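Local atomic coordinates of diffuse adherence adhesin (Escherichia coli, PDB entry 4MEE), a protein that mediates attachment of the bacterium to human and other mammalian cells, autoaggregation and biofilm formation, and is anchored by the C-terminal transport unit described here. Residues 337-342 and 375-380; 399-404 and 428-433. All coordinates share one frame; numbering follows the deposited sequence.

Interaction 1 of 2, residues 337-342 and 375-380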
# COMPACT_ATOMS: atom_id res chain seq x y z
N TRP A 337 -1.73 24.17 4.66
CA TRP A 337 -2.67 23.57 3.73
C TRP A 337 -3.51 22.49 4.38
O TRP A 337 -3.02 21.72 5.21
CB TRP A 337 -1.92 22.98 2.54
CG TRP A 337 -1.30 23.99 1.62
CD1 TRP A 337 -0.17 24.73 1.85
CD2 TRP A 337 -1.77 24.36 0.31
NE1 TRP A 337 0.09 25.53 0.77
CE2 TRP A 337 -0.87 25.33 -0.18
CE3 TRP A 337 -2.85 23.97 -0.48
CZ2 TRP A 337 -1.03 25.92 -1.44
CZ3 TRP A 337 -3.01 24.55 -1.73
CH2 TRP A 337 -2.10 25.52 -2.20
N LEU A 338 -4.79 22.44 4.00
CA LEU A 338 -5.69 21.36 4.41
C LEU A 338 -6.22 20.60 3.20
O LEU A 338 -6.56 21.20 2.17
CB LEU A 338 -6.86 21.89 5.25
CG LEU A 338 -6.66 22.06 6.76
CD1 LEU A 338 -7.83 22.81 7.36
CD2 LEU A 338 -6.46 20.72 7.46
N GLN A 339 -6.29 19.28 3.33
CA GLN A 339 -6.69 18.41 2.23
C GLN A 339 -7.59 17.25 2.67
O GLN A 339 -7.09 16.20 3.08
CB GLN A 339 -5.46 17.88 1.49
CG GLN A 339 -5.79 17.14 0.20
CD GLN A 339 -4.66 16.25 -0.26
OE1 GLN A 339 -4.12 16.43 -1.35
NE2 GLN A 339 -4.30 15.27 0.56
N PRO A 340 -8.92 17.44 2.59
CA PRO A 340 -9.82 16.29 2.72
C PRO A 340 -9.81 15.48 1.42
O PRO A 340 -9.85 16.06 0.34
CB PRO A 340 -11.19 16.95 2.93
CG PRO A 340 -11.08 18.29 2.29
CD PRO A 340 -9.65 18.71 2.47
N HIS A 341 -9.73 14.16 1.54
CA HIS A 341 -9.60 13.29 0.37
C HIS A 341 -10.27 11.92 0.53
O HIS A 341 -10.52 11.47 1.65
CB HIS A 341 -8.12 13.11 -0.01
CG HIS A 341 -7.28 12.53 1.09
ND1 HIS A 341 -6.42 13.30 1.85
CD2 HIS A 341 -7.18 11.27 1.56
CE1 HIS A 341 -5.82 12.53 2.74
NE2 HIS A 341 -6.26 11.29 2.59
N LEU A 342 -10.55 11.28 -0.61
CA LEU A 342 -11.19 9.97 -0.65
C LEU A 342 -10.53 9.12 -1.73
O LEU A 342 -10.26 9.61 -2.83
CB LEU A 342 -12.69 10.14 -0.94
CG LEU A 342 -13.59 8.92 -1.19
CD1 LEU A 342 -13.86 8.15 0.09
CD2 LEU A 342 -14.89 9.37 -1.83
N GLY A 375 -10.00 10.53 4.40
CA GLY A 375 -9.19 11.25 5.37
C GLY A 375 -8.88 12.69 5.05
O GLY A 375 -9.38 13.25 4.07
N ILE A 376 -8.05 13.28 5.89
CA ILE A 376 -7.60 14.65 5.72
C ILE A 376 -6.11 14.75 5.96
O ILE A 376 -5.59 14.19 6.93
CB ILE A 376 -8.31 15.61 6.68
CG1 ILE A 376 -7.83 17.04 6.43
CG2 ILE A 376 -8.02 15.22 8.13
CD1 ILE A 376 -8.93 18.07 6.52
N ARG A 377 -5.42 15.48 5.09
CA ARG A 377 -4.00 15.78 5.30
C ARG A 377 -3.76 17.25 5.59
O ARG A 377 -4.30 18.12 4.92
CB ARG A 377 -3.15 15.36 4.10
CG ARG A 377 -1.67 15.49 4.39
CD ARG A 377 -0.82 15.44 3.13
NE ARG A 377 -0.57 14.07 2.69
CZ ARG A 377 0.56 13.67 2.11
NH1 ARG A 377 1.55 14.53 1.91
NH2 ARG A 377 0.70 12.41 1.73
N ALA A 378 -2.93 17.50 6.60
CA ALA A 378 -2.53 18.85 6.95
C ALA A 378 -1.06 19.02 6.61
O ALA A 378 -0.21 18.30 7.12
CB ALA A 378 -2.76 19.09 8.43
N SER A 379 -0.77 19.98 5.74
CA SER A 379 0.58 20.17 5.26
C SER A 379 1.06 21.57 5.61
O SER A 379 0.30 22.54 5.50
CB SER A 379 0.62 19.99 3.74
OG SER A 379 -0.62 19.50 3.27
N TRP A 380 2.31 21.67 6.04
CA TRP A 380 2.92 22.95 6.38
C TRP A 380 4.15 23.17 5.52
O TRP A 380 5.21 22.64 5.81
CB TRP A 380 3.29 22.99 7.87
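His341 folds its imidazole back over Gly375, whose carbonyl O lies 3.6 Å above the ring plane and over its centre. A chi1 of 58° sets CG between the backbone N and the carbonyl carbon and swings the ring across to the neighbouring strand; CE1 goes on to the CB of Arg377, 4.1 Å away. Strands 337-342 and 375-380 run antiparallel at 160°. Trp337 with Ser379, Gln339 with Arg377 and His341 with Gly375 are hydrogen-bonded pairs with two backbone bonds each, among them His341 N to Gly375 O at 2.7 Å. Trp337 meets Ser379 through CB, 3.8 Å from OG. The other face carries Leu338, Pro340, Ile376 and Ala378. There Leu338 CD2 reaches Ile376 CD1 at 3.7 Å, and the same methyl is 4.2 Å from Ala378 CB. Pro340 and Ile376 form a non-hydrogen-bonded pair, so the proline's missing N-H costs no bond between these strands.

Farther out, Glu399 holds the Arg377 guanidinium by a salt bridge and Tyr397 meets it in a cation-pi contact, while His341 NE2 makes a probable hydrogen bond with Asn401 OD1. The two faces therefore differ in chemistry: an apolar one on the surface, consistent with lipid contact, and a polar, charged one turned into the barrel.

Interaction 2 of 2, residues 399-404 and 428-433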
# COMPACT_ATOMS: atom_id res chain seq x y z
N GLU A 399 -1.10 13.24 8.41
CA GLU A 399 -2.30 12.72 7.76
C GLU A 399 -3.00 11.64 8.59
O GLU A 399 -2.34 10.81 9.22
CB GLU A 399 -1.95 12.17 6.37
CG GLU A 399 -3.15 11.95 5.47
CD GLU A 399 -2.80 11.33 4.13
OE1 GLU A 399 -1.73 11.66 3.57
OE2 GLU A 399 -3.59 10.50 3.64
N ALA A 400 -4.33 11.68 8.58
CA ALA A 400 -5.15 10.69 9.27
C ALA A 400 -6.21 10.14 8.32
O ALA A 400 -6.90 10.90 7.64
CB ALA A 400 -5.79 11.30 10.50
N ASN A 401 -6.33 8.81 8.28
CA ASN A 401 -7.26 8.13 7.37
C ASN A 401 -8.10 7.04 8.03
O ASN A 401 -7.69 6.45 9.03
CB ASN A 401 -6.50 7.52 6.19
CG ASN A 401 -6.01 8.56 5.20
OD1 ASN A 401 -6.75 9.46 4.80
ND2 ASN A 401 -4.75 8.43 4.78
N TRP A 402 -9.27 6.80 7.46
CA TRP A 402 -10.11 5.67 7.83
C TRP A 402 -10.11 4.64 6.70
O TRP A 402 -10.50 4.94 5.57
CB TRP A 402 -11.52 6.14 8.18
CG TRP A 402 -12.54 5.03 8.29
CD1 TRP A 402 -12.41 3.84 8.95
CD2 TRP A 402 -13.87 5.03 7.74
NE1 TRP A 402 -13.55 3.10 8.83
CE2 TRP A 402 -14.47 3.80 8.09
CE3 TRP A 402 -14.60 5.95 6.97
CZ2 TRP A 402 -15.77 3.47 7.71
CZ3 TRP A 402 -15.90 5.61 6.58
CH2 TRP A 402 -16.47 4.38 6.95
N ILE A 403 -9.65 3.44 7.02
CA ILE A 403 -9.59 2.37 6.03
C ILE A 403 -10.75 1.43 6.24
O ILE A 403 -10.98 0.95 7.35
CB ILE A 403 -8.27 1.58 6.13
CG1 ILE A 403 -7.08 2.50 5.84
CG2 ILE A 403 -8.29 0.40 5.18
CD1 ILE A 403 -5.79 2.01 6.44
N HIS A 404 -11.48 1.18 5.17
CA HIS A 404 -12.58 0.24 5.18
C HIS A 404 -12.29 -0.80 4.12
O HIS A 404 -11.82 -0.46 3.05
CB HIS A 404 -13.88 0.95 4.86
CG HIS A 404 -15.07 0.04 4.76
ND1 HIS A 404 -15.60 -0.59 5.86
CD2 HIS A 404 -15.83 -0.33 3.71
CE1 HIS A 404 -16.64 -1.32 5.49
NE2 HIS A 404 -16.79 -1.18 4.18
N GLU A 428 -5.56 4.85 10.20
CA GLU A 428 -4.22 5.06 9.67
C GLU A 428 -3.70 6.44 10.00
O GLU A 428 -4.43 7.42 9.91
CB GLU A 428 -4.23 4.82 8.17
CG GLU A 428 -2.89 5.01 7.48
CD GLU A 428 -3.05 5.16 5.98
OE1 GLU A 428 -4.08 5.73 5.56
OE2 GLU A 428 -2.16 4.72 5.23
N ILE A 429 -2.43 6.51 10.38
CA ILE A 429 -1.80 7.78 10.66
C ILE A 429 -0.46 7.86 9.95
O ILE A 429 0.41 7.03 10.16
CB ILE A 429 -1.57 7.99 12.16
CG1 ILE A 429 -0.88 9.33 12.41
CG2 ILE A 429 -0.72 6.87 12.73
CD1 ILE A 429 -1.84 10.47 12.68
N LYS A 430 -0.32 8.89 9.12
CA LYS A 430 0.90 9.09 8.36
C LYS A 430 1.56 10.38 8.80
O LYS A 430 0.90 11.28 9.32
CB LYS A 430 0.59 9.18 6.87
CG LYS A 430 -0.08 7.93 6.32
CD LYS A 430 0.24 7.74 4.85
CE LYS A 430 -0.92 8.17 3.96
NZ LYS A 430 -0.42 8.77 2.70
N THR A 431 2.87 10.46 8.59
CA THR A 431 3.61 11.69 8.80
C THR A 431 4.96 11.58 8.13
O THR A 431 5.45 10.48 7.93
CB THR A 431 3.83 12.00 10.29
OG1 THR A 431 4.57 13.21 10.41
CG2 THR A 431 4.60 10.87 10.96
N GLY A 432 5.55 12.71 7.79
CA GLY A 432 6.88 12.74 7.20
C GLY A 432 7.28 14.13 6.76
O GLY A 432 6.50 15.07 6.89
N ILE A 433 8.50 14.25 6.24
CA ILE A 433 9.02 15.53 5.76
C ILE A 433 9.56 15.37 4.34
O ILE A 433 10.20 14.37 4.03
CB ILE A 433 10.12 16.09 6.71
CG1 ILE A 433 10.52 17.52 6.31
CG2 ILE A 433 11.34 15.16 6.76
CD1 ILE A 433 11.26 18.28 7.38
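Asn401 lies alongside Glu428, both side chains pointing the same way, with its amide turned 47° from the carboxylate plane. ND2 donates to Glu428 OE1 at 2.9 Å, meeting that oxygen from above the carboxylate plane. The same nitrogen donates to Glu399 OE2 at 2.6 Å, again from out of plane, so one amide group joins two acidic side chains on adjacent strands. Each glutamate is extended, with CG anti to the backbone N (chi1 -164° in Glu399, 180° in Glu428), which carries both carboxylates out to the level of the amide. Their nearest facing oxygens, Glu399 OE2 and Glu428 OE1, are 5.2 Å apart, with ND2 between them.

Lys430 runs beside Glu399 and bends near its end to bring NZ to OE1 at 3.3 Å, a salt bridge whose hydrogen bond is weak. Arg377 of the preceding strand also forms a salt bridge with this OE1. Lys373 forms a salt bridge with the other oxygen of Glu428, OE2. Cations near both carboxylates would be expected to favour their ionised forms. At one end of the cluster Ile403 crosses Glu428, its CD1 3.7 Å from CB of the glutamate, and packs on the aliphatic part of the chain.

Beneath the side chains, Glu399 with Lys430 and Asn401 with Glu428 are antiparallel hydrogen-bonded pairs, each closed by two backbone bonds; Lys430 N to Glu399 O measures 2.8 Å. Ala400 and Ile429 form the non-hydrogen-bonded pair between them, on the opposite face and at the surface. There Ile429 CD1 reaches over to Glu399 O, 3.5 Å away. This alternation of a buried polar network with small or branched apolar residues on the outer side is characteristic of a transmembrane antiparallel beta-barrel, here the autotransporter beta-domain that forms the transport unit.

Interactions 1 and 2 occupy four strands that lie side by side in the barrel wall, their centres about 10 Å apart, and the seam between strands 370-383 and 397-405 joins them. Two side-chain links cross that seam on the inner face: Arg377 NE to Glu399 OE1 at 2.8 Å, a salt bridge, and His341 NE2 to Asn401 OD1 at 2.9 Å, a probable hydrogen bond. The second spans from 337-342 over Gly375, where no side chain intervenes. Backbone bonds between Ile376 and Ala400 add the main-chain connection. Glu399 thus has cationic partners from both contacts, Arg377 and Lys430, and the polar groups make one continuous network lining the barrel.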